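PDB 2IGS: hypothetical protein from Pseudomonas aeruginosa, which is of unknown function but belongs to the DUF3218 family, whose place in the lysozyme clan hints at a distant kinship with lysozyme-like enzymes. Local coordinates for residues F[25-30]-F[89-94]; F[46-51]-F[150-155]; F[50-55]-F[125-130]. All blocks are in the same frame, centred on the assembly; numbering follows the deposited sequence.

Contact 1 of 3, residues F[25-30]-F[89-94]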
ATOM      1  N   ARG F  25      18.436 -44.230 -32.056  1.00 23.50           N
ATOM      2  CA  ARG F  25      19.105 -44.539 -33.311  1.00 24.35           C
ATOM      3  C   ARG F  25      18.616 -45.883 -33.884  1.00 24.57           C
ATOM      4  O   ARG F  25      18.397 -45.993 -35.089  1.00 24.43           O
ATOM      5  CB  ARG F  25      20.628 -44.490 -33.160  1.00 24.46           C
ATOM      6  CG  ARG F  25      21.348 -44.562 -34.500  1.00 25.05           C
ATOM      7  CD  ARG F  25      22.859 -44.491 -34.387  1.00 25.40           C
ATOM      8  NE  ARG F  25      23.448 -45.526 -35.232  1.00 28.96           N
ATOM      9  CZ  ARG F  25      23.529 -45.475 -36.561  1.00 29.80           C
ATOM     10  NH1 ARG F  25      23.080 -44.418 -37.229  1.00 31.14           N
ATOM     11  NH2 ARG F  25      24.061 -46.487 -37.224  1.00 29.46           N
ATOM     12  N   GLN F  26      18.438 -46.883 -33.015  1.00 25.05           N
ATOM     13  CA  GLN F  26      17.745 -48.123 -33.372  1.00 25.85           C
ATOM     14  C   GLN F  26      16.385 -47.839 -33.991  1.00 25.83           C
ATOM     15  O   GLN F  26      15.988 -48.471 -34.959  1.00 26.00           O
ATOM     16  CB  GLN F  26      17.503 -48.995 -32.143  1.00 25.98           C
ATOM     17  CG  GLN F  26      18.682 -49.755 -31.639  1.00 28.29           C
ATOM     18  CD  GLN F  26      18.278 -51.092 -31.038  1.00 31.48           C
ATOM     19  OE1 GLN F  26      17.721 -51.959 -31.734  1.00 32.94           O
ATOM     20  NE2 GLN F  26      18.555 -51.272 -29.750  1.00 31.91           N
ATOM     21  N   CYS F  27      15.662 -46.896 -33.400  1.00 26.20           N
ATOM     22  CA  CYS F  27      14.329 -46.558 -33.862  1.00 26.65           C
ATOM     23  C   CYS F  27      14.356 -45.911 -35.236  1.00 26.40           C
ATOM     24  O   CYS F  27      13.785 -46.441 -36.188  1.00 26.17           O
ATOM     25  CB  CYS F  27      13.650 -45.649 -32.850  1.00 26.93           C
ATOM     26  SG  CYS F  27      13.157 -46.546 -31.369  1.00 28.87           S
ATOM     27  N   ASN F  28      15.034 -44.770 -35.325  1.00 26.24           N
ATOM     28  CA  ASN F  28      15.165 -44.035 -36.575  1.00 26.01           C
ATOM     29  C   ASN F  28      16.470 -43.247 -36.571  1.00 25.86           C
ATOM     30  O   ASN F  28      16.581 -42.237 -35.863  1.00 26.02           O
ATOM     31  CB  ASN F  28      13.963 -43.098 -36.791  1.00 25.87           C
ATOM     32  CG  ASN F  28      14.011 -42.368 -38.132  1.00 26.10           C
ATOM     33  OD1 ASN F  28      14.829 -42.683 -38.993  1.00 27.35           O
ATOM     34  ND2 ASN F  28      13.133 -41.390 -38.309  1.00 26.38           N
ATOM     35  N   PRO F  29      17.467 -43.703 -37.351  1.00 25.42           N
ATOM     36  CA  PRO F  29      18.712 -42.933 -37.442  1.00 25.40           C
ATOM     37  C   PRO F  29      18.473 -41.460 -37.806  1.00 25.28           C
ATOM     38  O   PRO F  29      19.285 -40.604 -37.457  1.00 25.51           O
ATOM     39  CB  PRO F  29      19.488 -43.652 -38.548  1.00 25.62           C
ATOM     40  CG  PRO F  29      18.964 -45.060 -38.518  1.00 25.39           C
ATOM     41  CD  PRO F  29      17.511 -44.933 -38.165  1.00 25.47           C
ATOM     42  N   GLY F  30      17.352 -41.173 -38.469  1.00 24.95           N
ATOM     43  CA  GLY F  30      17.013 -39.811 -38.902  1.00 24.31           C
ATOM     44  C   GLY F  30      16.321 -38.933 -37.875  1.00 24.08           C
ATOM     45  O   GLY F  30      16.062 -37.756 -38.147  1.00 24.29           O
ATOM     46  N   ARG F  89       5.998 -50.153 -31.155  1.00 26.93           N
ATOM     47  CA  ARG F  89       5.481 -49.556 -29.904  1.00 26.72           C
ATOM     48  C   ARG F  89       6.574 -48.887 -29.088  1.00 26.87           C
ATOM     49  O   ARG F  89       6.420 -47.747 -28.624  1.00 27.34           O
ATOM     50  CB  ARG F  89       4.775 -50.617 -29.039  1.00 26.80           C
ATOM     51  CG  ARG F  89       3.769 -50.022 -28.061  1.00 26.78           C
ATOM     52  CD  ARG F  89       3.077 -51.028 -27.145  1.00 26.22           C
ATOM     53  NE  ARG F  89       2.028 -50.335 -26.387  1.00 26.75           N
ATOM     54  CZ  ARG F  89       2.235 -49.560 -25.313  1.00 26.80           C
ATOM     55  NH1 ARG F  89       3.460 -49.378 -24.809  1.00 23.67           N
ATOM     56  NH2 ARG F  89       1.205 -48.958 -24.733  1.00 25.22           N
ATOM     57  N   VAL F  90       7.675 -49.608 -28.901  1.00 27.05           N
ATOM     58  CA  VAL F  90       8.812 -49.107 -28.146  1.00 27.06           C
ATOM     59  C   VAL F  90       9.236 -47.759 -28.734  1.00 27.21           C
ATOM     60  O   VAL F  90       9.407 -46.791 -28.007  1.00 26.86           O
ATOM     61  CB  VAL F  90       9.979 -50.121 -28.125  1.00 27.21           C
ATOM     62  CG1 VAL F  90      11.250 -49.467 -27.627  1.00 27.14           C
ATOM     63  CG2 VAL F  90       9.626 -51.365 -27.273  1.00 26.08           C
ATOM     64  N   CYS F  91       9.330 -47.689 -30.054  1.00 27.25           N
ATOM     65  CA  CYS F  91       9.779 -46.472 -30.722  1.00 27.91           C
ATOM     66  C   CYS F  91       8.759 -45.341 -30.767  1.00 27.44           C
ATOM     67  O   CYS F  91       9.051 -44.226 -30.337  1.00 26.89           O
ATOM     68  CB  CYS F  91      10.246 -46.805 -32.126  1.00 28.04           C
ATOM     69  SG  CYS F  91      11.718 -47.829 -32.061  1.00 31.53           S
ATOM     70  N   ASN F  92       7.568 -45.653 -31.278  1.00 27.52           N
ATOM     71  CA  ASN F  92       6.561 -44.651 -31.593  1.00 27.41           C
ATOM     72  C   ASN F  92       5.476 -44.459 -30.540  1.00 27.22           C
ATOM     73  O   ASN F  92       4.669 -43.542 -30.654  1.00 27.23           O
ATOM     74  CB  ASN F  92       5.934 -44.956 -32.959  1.00 27.71           C
ATOM     75  CG  ASN F  92       6.980 -45.118 -34.056  1.00 28.72           C
ATOM     76  OD1 ASN F  92       8.045 -44.492 -34.022  1.00 29.53           O
ATOM     77  ND2 ASN F  92       6.682 -45.971 -35.032  1.00 31.00           N
ATOM     78  N   VAL F  93       5.444 -45.310 -29.522  1.00 27.33           N
ATOM     79  CA  VAL F  93       4.537 -45.069 -28.383  1.00 27.90           C
ATOM     80  C   VAL F  93       5.280 -44.692 -27.098  1.00 28.22           C
ATOM     81  O   VAL F  93       4.870 -43.784 -26.379  1.00 28.98           O
ATOM     82  CB  VAL F  93       3.540 -46.243 -28.149  1.00 27.91           C
ATOM     83  CG1 VAL F  93       2.630 -45.972 -26.928  1.00 26.30           C
ATOM     84  CG2 VAL F  93       2.699 -46.486 -29.414  1.00 26.98           C
ATOM     85  N   GLU F  94       6.402 -45.353 -26.844  1.00 28.97           N
ATOM     86  CA  GLU F  94       7.122 -45.198 -25.586  1.00 29.01           C
ATOM     87  C   GLU F  94       8.291 -44.204 -25.599  1.00 28.96           C
ATOM     88  O   GLU F  94       8.333 -43.265 -24.790  1.00 29.18           O
ATOM     89  CB  GLU F  94       7.567 -46.570 -25.075  1.00 29.06           C
ATOM     90  CG  GLU F  94       6.410 -47.590 -25.015  1.00 29.34           C
ATOM     91  CD  GLU F  94       6.868 -49.011 -24.732  1.00 29.55           C
ATOM     92  OE1 GLU F  94       6.327 -49.953 -25.341  1.00 31.84           O
ATOM     93  OE2 GLU F  94       7.774 -49.202 -23.898  1.00 31.47           O
TER

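Contact 2 of 3, residues F[46-51]-F[150-155]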
ATOM      1  N   LEU F  46      18.875 -34.691  -9.160  1.00 18.57           N
ATOM      2  CA  LEU F  46      20.151 -34.526  -8.520  1.00 18.58           C
ATOM      3  C   LEU F  46      20.458 -33.050  -8.276  1.00 18.67           C
ATOM      4  O   LEU F  46      21.053 -32.713  -7.256  1.00 19.02           O
ATOM      5  CB  LEU F  46      21.276 -35.193  -9.300  1.00 18.47           C
ATOM      6  CG  LEU F  46      22.652 -35.166  -8.621  1.00 17.34           C
ATOM      7  CD1 LEU F  46      22.609 -36.031  -7.364  1.00 15.85           C
ATOM      8  CD2 LEU F  46      23.714 -35.660  -9.611  1.00 17.69           C
ATOM      9  N   ARG F  47      20.047 -32.184  -9.198  0.50 18.48           N
ATOM     10  CA  ARG F  47      20.266 -30.761  -9.012  0.50 18.17           C
ATOM     11  C   ARG F  47      19.413 -30.211  -7.863  0.50 17.83           C
ATOM     12  O   ARG F  47      19.828 -29.294  -7.172  0.50 17.24           O
ATOM     13  CB  ARG F  47      20.142 -29.990 -10.333  0.50 17.99           C
ATOM     14  CG  ARG F  47      21.509 -29.878 -11.019  0.50 19.00           C
ATOM     15  CD  ARG F  47      21.527 -29.153 -12.355  0.50 18.44           C
ATOM     16  NE  ARG F  47      21.746 -30.065 -13.484  0.50 17.33           N
ATOM     17  CZ  ARG F  47      22.358 -29.727 -14.616  0.50 17.35           C
ATOM     18  NH1 ARG F  47      22.839 -28.490 -14.774  0.50 17.68           N
ATOM     19  NH2 ARG F  47      22.502 -30.624 -15.589  0.50 15.58           N
ATOM     20  N   LEU F  48      18.255 -30.826  -7.625  1.00 17.96           N
ATOM     21  CA  LEU F  48      17.433 -30.526  -6.435  1.00 17.87           C
ATOM     22  C   LEU F  48      17.988 -31.081  -5.116  1.00 17.83           C
ATOM     23  O   LEU F  48      17.843 -30.462  -4.067  1.00 18.41           O
ATOM     24  CB  LEU F  48      15.985 -30.974  -6.637  1.00 17.98           C
ATOM     25  CG  LEU F  48      15.130 -30.184  -7.646  1.00 17.38           C
ATOM     26  CD1 LEU F  48      13.839 -30.975  -7.878  1.00 16.35           C
ATOM     27  CD2 LEU F  48      14.827 -28.726  -7.186  1.00 12.77           C
ATOM     28  N   HIS F  49      18.642 -32.231  -5.176  1.00 18.02           N
ATOM     29  CA  HIS F  49      19.167 -32.897  -3.982  1.00 18.04           C
ATOM     30  C   HIS F  49      20.629 -33.312  -4.177  1.00 18.83           C
ATOM     31  O   HIS F  49      20.916 -34.505  -4.311  1.00 19.16           O
ATOM     32  CB  HIS F  49      18.299 -34.111  -3.619  1.00 17.96           C
ATOM     33  CG  HIS F  49      16.922 -33.738  -3.162  1.00 16.51           C
ATOM     34  ND1 HIS F  49      16.656 -33.356  -1.869  1.00 15.09           N
ATOM     35  CD2 HIS F  49      15.755 -33.616  -3.839  1.00 15.57           C
ATOM     36  CE1 HIS F  49      15.376 -33.034  -1.757  1.00 16.24           C
ATOM     37  NE2 HIS F  49      14.805 -33.194  -2.939  1.00 18.23           N
ATOM     38  N   PRO F  50      21.556 -32.327  -4.201  1.00 19.30           N
ATOM     39  CA  PRO F  50      22.977 -32.657  -4.304  1.00 19.68           C
ATOM     40  C   PRO F  50      23.484 -33.523  -3.140  1.00 20.45           C
ATOM     41  O   PRO F  50      24.546 -34.115  -3.263  1.00 20.51           O
ATOM     42  CB  PRO F  50      23.657 -31.280  -4.296  1.00 19.32           C
ATOM     43  CG  PRO F  50      22.629 -30.340  -3.703  1.00 19.52           C
ATOM     44  CD  PRO F  50      21.334 -30.864  -4.136  1.00 18.86           C
ATOM     45  N   GLU F  51      22.736 -33.606  -2.037  1.00 21.43           N
ATOM     46  CA  GLU F  51      23.124 -34.481  -0.917  1.00 22.88           C
ATOM     47  C   GLU F  51      22.898 -35.958  -1.220  1.00 22.92           C
ATOM     48  O   GLU F  51      23.240 -36.807  -0.386  1.00 22.81           O
ATOM     49  CB  GLU F  51      22.375 -34.170   0.385  1.00 23.28           C
ATOM     50  CG  GLU F  51      21.531 -32.946   0.385  1.00 27.45           C
ATOM     51  CD  GLU F  51      20.222 -33.114  -0.362  1.00 28.51           C
ATOM     52  OE1 GLU F  51      19.991 -32.288  -1.263  1.00 30.69           O
ATOM     53  OE2 GLU F  51      19.436 -34.038  -0.055  1.00 30.27           O
ATOM     54  N   VAL F 150       2.324 -36.155  -6.392  1.00 20.69           N
ATOM     55  CA  VAL F 150       3.285 -37.035  -7.024  1.00 21.42           C
ATOM     56  C   VAL F 150       4.535 -36.264  -7.431  1.00 21.45           C
ATOM     57  O   VAL F 150       4.449 -35.128  -7.923  1.00 22.31           O
ATOM     58  CB  VAL F 150       2.584 -37.751  -8.244  1.00 20.95           C
ATOM     59  CG1 VAL F 150       3.567 -38.443  -9.151  1.00 22.02           C
ATOM     60  CG2 VAL F 150       1.538 -38.716  -7.746  1.00 21.94           C
ATOM     61  N   SER F 151       5.701 -36.858  -7.209  1.00 22.22           N
ATOM     62  CA  SER F 151       6.968 -36.244  -7.607  1.00 22.31           C
ATOM     63  C   SER F 151       7.147 -34.849  -6.993  1.00 22.65           C
ATOM     64  O   SER F 151       6.683 -34.568  -5.887  1.00 23.34           O
ATOM     65  CB  SER F 151       7.066 -36.164  -9.146  1.00 22.07           C
ATOM     66  OG  SER F 151       8.369 -35.815  -9.569  1.00 21.69           O
ATOM     67  N   TYR F 152       7.830 -33.972  -7.715  1.00 23.52           N
ATOM     68  CA  TYR F 152       8.214 -32.675  -7.170  1.00 23.83           C
ATOM     69  C   TYR F 152       7.134 -31.609  -7.372  1.00 23.58           C
ATOM     70  O   TYR F 152       7.351 -30.577  -8.021  1.00 23.83           O
ATOM     71  CB  TYR F 152       9.560 -32.250  -7.750  1.00 23.28           C
ATOM     72  CG  TYR F 152      10.714 -33.187  -7.389  1.00 24.39           C
ATOM     73  CD1 TYR F 152      10.885 -33.646  -6.077  1.00 24.04           C
ATOM     74  CD2 TYR F 152      11.661 -33.570  -8.347  1.00 23.42           C
ATOM     75  CE1 TYR F 152      11.932 -34.461  -5.741  1.00 23.80           C
ATOM     76  CE2 TYR F 152      12.722 -34.388  -8.006  1.00 23.65           C
ATOM     77  CZ  TYR F 152      12.843 -34.839  -6.707  1.00 24.12           C
ATOM     78  OH  TYR F 152      13.910 -35.644  -6.356  1.00 24.45           O
ATOM     79  N   GLY F 153       5.961 -31.866  -6.809  1.00 23.13           N
ATOM     80  CA  GLY F 153       4.837 -30.940  -6.961  1.00 22.85           C
ATOM     81  C   GLY F 153       3.743 -31.237  -7.971  1.00 22.61           C
ATOM     82  O   GLY F 153       2.874 -30.368  -8.190  1.00 23.24           O
ATOM     83  N   VAL F 154       3.735 -32.437  -8.575  1.00 22.46           N
ATOM     84  CA  VAL F 154       2.584 -32.833  -9.437  1.00 21.76           C
ATOM     85  C   VAL F 154       1.330 -33.165  -8.606  1.00 22.23           C
ATOM     86  O   VAL F 154       1.106 -34.295  -8.179  1.00 23.11           O
ATOM     87  CB  VAL F 154       2.903 -33.971 -10.467  1.00 21.50           C
ATOM     88  CG1 VAL F 154       1.742 -34.133 -11.484  1.00 18.73           C
ATOM     89  CG2 VAL F 154       4.181 -33.688 -11.184  1.00 21.69           C
ATOM     90  N   ASN F 155       0.495 -32.158  -8.428  1.00 22.25           N
ATOM     91  CA  ASN F 155      -0.693 -32.253  -7.610  1.00 21.71           C
ATOM     92  C   ASN F 155      -1.878 -32.741  -8.428  1.00 21.34           C
ATOM     93  O   ASN F 155      -2.578 -31.960  -9.094  1.00 20.84           O
ATOM     94  CB  ASN F 155      -0.988 -30.885  -6.983  1.00 21.81           C
ATOM     95  CG  ASN F 155      -1.903 -30.986  -5.757  1.00 22.63           C
ATOM     96  OD1 ASN F 155      -2.830 -31.805  -5.709  1.00 23.35           O
ATOM     97  ND2 ASN F 155      -1.641 -30.152  -4.763  1.00 21.02           N
TER

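Contact 3 of 3, residues F[50-55]-F[125-130]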
ATOM      1  N   PRO F  50      21.556 -32.327  -4.201  1.00 19.30           N
ATOM      2  CA  PRO F  50      22.977 -32.657  -4.304  1.00 19.68           C
ATOM      3  C   PRO F  50      23.484 -33.523  -3.140  1.00 20.45           C
ATOM      4  O   PRO F  50      24.546 -34.115  -3.263  1.00 20.51           O
ATOM      5  CB  PRO F  50      23.657 -31.280  -4.296  1.00 19.32           C
ATOM      6  CG  PRO F  50      22.629 -30.340  -3.703  1.00 19.52           C
ATOM      7  CD  PRO F  50      21.334 -30.864  -4.136  1.00 18.86           C
ATOM      8  N   GLU F  51      22.736 -33.606  -2.037  1.00 21.43           N
ATOM      9  CA  GLU F  51      23.124 -34.481  -0.917  1.00 22.88           C
ATOM     10  C   GLU F  51      22.898 -35.958  -1.220  1.00 22.92           C
ATOM     11  O   GLU F  51      23.240 -36.807  -0.386  1.00 22.81           O
ATOM     12  CB  GLU F  51      22.375 -34.170   0.385  1.00 23.28           C
ATOM     13  CG  GLU F  51      21.531 -32.946   0.385  1.00 27.45           C
ATOM     14  CD  GLU F  51      20.222 -33.114  -0.362  1.00 28.51           C
ATOM     15  OE1 GLU F  51      19.991 -32.288  -1.263  1.00 30.69           O
ATOM     16  OE2 GLU F  51      19.436 -34.038  -0.055  1.00 30.27           O
ATOM     17  N   PHE F  52      22.304 -36.269  -2.378  1.00 22.85           N
ATOM     18  CA  PHE F  52      22.212 -37.668  -2.829  1.00 22.83           C
ATOM     19  C   PHE F  52      23.616 -38.283  -2.982  1.00 23.53           C
ATOM     20  O   PHE F  52      23.806 -39.482  -2.763  1.00 22.75           O
ATOM     21  CB  PHE F  52      21.445 -37.807  -4.148  1.00 22.31           C
ATOM     22  CG  PHE F  52      19.946 -37.674  -4.013  1.00 20.11           C
ATOM     23  CD1 PHE F  52      19.326 -37.717  -2.764  1.00 19.41           C
ATOM     24  CD2 PHE F  52      19.157 -37.501  -5.152  1.00 17.53           C
ATOM     25  CE1 PHE F  52      17.926 -37.579  -2.640  1.00 16.66           C
ATOM     26  CE2 PHE F  52      17.763 -37.385  -5.051  1.00 17.79           C
ATOM     27  CZ  PHE F  52      17.153 -37.414  -3.778  1.00 19.07           C
ATOM     28  N   ILE F  53      24.576 -37.435  -3.360  1.00 24.34           N
ATOM     29  CA  ILE F  53      25.993 -37.792  -3.381  1.00 25.26           C
ATOM     30  C   ILE F  53      26.698 -36.809  -2.438  1.00 26.04           C
ATOM     31  O   ILE F  53      27.185 -35.771  -2.885  1.00 26.62           O
ATOM     32  CB  ILE F  53      26.583 -37.712  -4.820  1.00 24.88           C
ATOM     33  CG1 ILE F  53      25.758 -38.539  -5.809  1.00 25.02           C
ATOM     34  CG2 ILE F  53      28.037 -38.134  -4.854  1.00 25.17           C
ATOM     35  CD1 ILE F  53      25.661 -40.023  -5.488  1.00 24.77           C
ATOM     36  N   PRO F  54      26.716 -37.110  -1.123  1.00 26.64           N
ATOM     37  CA  PRO F  54      27.282 -36.165  -0.146  1.00 27.16           C
ATOM     38  C   PRO F  54      28.793 -35.934  -0.289  1.00 27.60           C
ATOM     39  O   PRO F  54      29.582 -36.870  -0.187  1.00 27.75           O
ATOM     40  CB  PRO F  54      26.959 -36.811   1.208  1.00 27.26           C
ATOM     41  CG  PRO F  54      26.700 -38.233   0.918  1.00 26.62           C
ATOM     42  CD  PRO F  54      26.197 -38.331  -0.483  1.00 26.63           C
ATOM     43  N   GLY F  55      29.172 -34.680  -0.527  1.00 27.94           N
ATOM     44  CA  GLY F  55      30.578 -34.282  -0.667  1.00 28.00           C
ATOM     45  C   GLY F  55      31.215 -34.810  -1.938  1.00 27.69           C
ATOM     46  O   GLY F  55      32.435 -34.954  -2.016  1.00 27.79           O
ATOM     47  N   PRO F 125       6.705 -32.122   0.052  1.00 27.15           N
ATOM     48  CA  PRO F 125       7.450 -32.890   1.045  1.00 26.58           C
ATOM     49  C   PRO F 125       8.152 -34.110   0.429  1.00 25.67           C
ATOM     50  O   PRO F 125       8.760 -34.913   1.133  1.00 25.49           O
ATOM     51  CB  PRO F 125       6.368 -33.325   2.033  1.00 26.83           C
ATOM     52  CG  PRO F 125       5.045 -33.033   1.375  1.00 27.05           C
ATOM     53  CD  PRO F 125       5.296 -32.527  -0.003  1.00 27.55           C
ATOM     54  N   ASN F 126       8.049 -34.231  -0.884  1.00 25.18           N
ATOM     55  CA  ASN F 126       8.596 -35.364  -1.644  1.00 24.93           C
ATOM     56  C   ASN F 126      10.052 -35.120  -1.996  1.00 23.78           C
ATOM     57  O   ASN F 126      10.361 -34.120  -2.636  1.00 23.90           O
ATOM     58  CB  ASN F 126       7.779 -35.550  -2.921  1.00 25.03           C
ATOM     59  CG  ASN F 126       6.426 -36.179  -2.662  1.00 27.53           C
ATOM     60  OD1 ASN F 126       6.179 -36.739  -1.592  1.00 28.12           O
ATOM     61  ND2 ASN F 126       5.553 -36.119  -3.654  1.00 27.97           N
ATOM     62  N   VAL F 127      10.930 -36.018  -1.544  1.00 23.24           N
ATOM     63  CA  VAL F 127      12.378 -35.936  -1.757  1.00 22.81           C
ATOM     64  C   VAL F 127      12.811 -36.609  -3.088  1.00 22.54           C
ATOM     65  O   VAL F 127      13.756 -36.152  -3.756  1.00 22.87           O
ATOM     66  CB  VAL F 127      13.163 -36.572  -0.548  1.00 22.92           C
ATOM     67  CG1 VAL F 127      14.636 -36.583  -0.805  1.00 24.04           C
ATOM     68  CG2 VAL F 127      12.894 -35.828   0.755  1.00 23.34           C
ATOM     69  N   TYR F 128      12.121 -37.687  -3.465  1.00 21.97           N
ATOM     70  CA  TYR F 128      12.437 -38.478  -4.673  1.00 21.39           C
ATOM     71  C   TYR F 128      11.495 -38.199  -5.843  1.00 21.87           C
ATOM     72  O   TYR F 128      10.326 -37.877  -5.624  1.00 21.60           O
ATOM     73  CB  TYR F 128      12.463 -39.964  -4.311  1.00 21.68           C
ATOM     74  CG  TYR F 128      13.494 -40.204  -3.237  1.00 20.97           C
ATOM     75  CD1 TYR F 128      14.851 -40.187  -3.541  1.00 18.77           C
ATOM     76  CD2 TYR F 128      13.115 -40.357  -1.915  1.00 20.95           C
ATOM     77  CE1 TYR F 128      15.800 -40.361  -2.564  1.00 21.27           C
ATOM     78  CE2 TYR F 128      14.060 -40.526  -0.911  1.00 21.84           C
ATOM     79  CZ  TYR F 128      15.406 -40.512  -1.250  1.00 21.56           C
ATOM     80  OH  TYR F 128      16.352 -40.698  -0.272  1.00 23.61           O
ATOM     81  N   PRO F 129      11.987 -38.321  -7.098  1.00 21.76           N
ATOM     82  CA  PRO F 129      11.111 -37.918  -8.203  1.00 22.36           C
ATOM     83  C   PRO F 129       9.920 -38.845  -8.363  1.00 23.00           C
ATOM     84  O   PRO F 129       8.889 -38.439  -8.883  1.00 22.97           O
ATOM     85  CB  PRO F 129      12.037 -37.980  -9.431  1.00 22.46           C
ATOM     86  CG  PRO F 129      13.095 -38.948  -9.056  1.00 21.59           C
ATOM     87  CD  PRO F 129      13.298 -38.782  -7.582  1.00 22.25           C
ATOM     88  N   THR F 130      10.066 -40.083  -7.901  1.00 23.42           N
ATOM     89  CA  THR F 130       9.030 -41.088  -7.995  1.00 23.95           C
ATOM     90  C   THR F 130       8.119 -41.124  -6.766  1.00 23.96           C
ATOM     91  O   THR F 130       7.288 -42.022  -6.638  1.00 24.84           O
ATOM     92  CB  THR F 130       9.650 -42.476  -8.142  1.00 23.85           C
ATOM     93  OG1 THR F 130      10.613 -42.656  -7.099  1.00 25.70           O
ATOM     94  CG2 THR F 130      10.344 -42.615  -9.504  1.00 24.50           C
TER

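Contact 1 of 3, residues F[25-30]-F[89-94]
A left-handed spiral disulfide joins Cys27 to Cys91 and ties the last turn of helix 12-27 to the first turns of helix 87-113. The two SG atoms lie 2.0 Å apart with a C-S-S-C torsion of -81°, and all five torsions of the bridge are negative, the signature of this disulfide class. Both sulfurs stand anti to their own carbonyl carbon and beside the backbone N (chi1 -73° at Cys27 and -66° at Cys91), which turns the two groups into matching halves of one twist. The link is compact: the CB atoms of Cys27 and Cys91 are 3.7 Å apart and their CA atoms 5.5 Å.

Within the helical bundle this bond is the sole direct contact between the two segments, so it works as a covalent staple more than as a packed interface. Its surroundings supply the packing, with Leu96 against Cys27 and Met83 against Cys91, while Lys87 NZ donates to Gln26 O.

Beyond the bridge each backbone departs from a plain helix. At Asn28 the first chain leaves helical geometry and forms an Asx turn, in which Gly30 N donates to Asn28 OD1 (3.0 Å) from well above the carbonyl plane. In helix 87-113 a wider pi-type turn lets Arg89 O accept from both Val93 N (2.8 Å) and Glu94 N (3.0 Å). The same turn is spanned by a salt bridge, Arg89 NH1 to Glu94 OE1 at 3.0 Å; the acceptor lies in the guanidinium plane but is met from above the carboxylate. Val93 CG1 sits over the centre of one guanidinium face. Second partners hold both charges, Asp172 for Arg89 NH2 and Arg82 for Glu94 OE2.

Contact 2 of 3, residues F[46-51]-F[150-155]
Leu48 and Tyr152 meet in a CH-pi contact. The CD1 methyl of Leu48 lies over one face of the Tyr152 ring, 3.8 Å from the centroid and 25° off the ring normal. It is displaced toward the CD2-CE2 side of the rim, with Leu48 CD1 and Tyr152 CD2 3.4 Å apart. Only the CD1 branch of Leu48 comes within 4.2 Å of the ring; the two side chains run antiparallel where they pass.

A slighter van der Waals contact brings His49 CD2 within 3.7 Å of Tyr152 OH, the hydroxyl standing oblique to the imidazole. No hydrogen bond crosses between the segments.

Tyr152 owes its reach to the turn on which it sits. Strands 148-150 and 154-155 form a beta hairpin, closed by Val150 N to Val154 O (2.9 Å) and a weaker return bond from Val154 N to Val150 O; Tyr152 is the centre of an inverse gamma turn in its connection. Its CG stands anti to the carbonyl carbon (chi1 -63°), directing the ring from the hairpin toward the end of helix 35-48, where His49 is the first residue to leave helical geometry.

Polar bonding takes place around this apolar contact. Tyr152 OH is hydrogen-bonded to Val127 O, which fixes the far end of the ring, and Ser151 OG bonds Pro129 O. On the other segment, His49 ND1 makes a weak bond to Glu51 OE2 (3.4 Å). A bound acetic acid molecule, probably from the crystallisation liquor, lies about 4 Å from the side chain of Leu48.

Contact 3 of 3, residues F[50-55]-F[125-130]
Phe52 and Tyr128 bring two nearly parallel rings together, their planes only 5° apart, where the loop after helix 35-48 meets the irregular chain leading into strand 132-134 of the small antiparallel sheet. The contact is thus loop against loop, joining the helical part of the fold to the approach to the first strand of the sheet. The rings are strongly offset, with little of one above the other, and their centroids stand 5.2 Å apart. What touches is one side of each ring, CE1-CZ of Phe52 against CD1-CE1 of Tyr128: Phe52 CZ lies 3.5 Å from Tyr128 CE1 and 3.6 Å from Tyr128 CD1.

The backbones remain well separated, with the CA atoms of Phe52 and Tyr128 10.0 Å apart, and the side chains bridge the distance. In neither residue does the first bond of the side chain aim at the other segment; the ends of both swing closer. The short 3-10 segment 50-52 carries Phe52, whose ring also stacks on Tyr65 and meets that of His49 at about 20°. Asp62 serves both partners, through its carboxylate to Tyr128 OH and through backbone bonding to Phe52.

Val127 packs against both rings. Its CG1, anti to the backbone N, lies over one face of the Tyr128 ring toward the rim, and the same methyl is 3.9 Å from Phe52 CE1. Asp131 OD2 steadies this bend of the chain by accepting from Tyr128 N and, more weakly, from Val127 N. At the edge of the phenylalanine, close to the ring plane, Val127 O lies 3.6 Å from Phe52 CZ.

Contacts 2 and 3 form one neighbourhood, their centres about 7 Å apart, and share Pro50 and Glu51. Contact 1 lies on the opposite side of the chain's centre, its centre about 29 Å from that of contact 2 and about 31 Å from that of contact 3. Along the chain the segments run 25-30, 46-51 with 50-55, 89-94, 125-130 and 150-155, so the disulfide pairing crosses the other two. Helices 12-27 and 35-48 are consecutive, one leading to contact 1 and the other to contact 2. The disulfide therefore joins helix to helix on one side of the chain, while the other two contacts join the region after helix 35-48 to the small sheet and its approach.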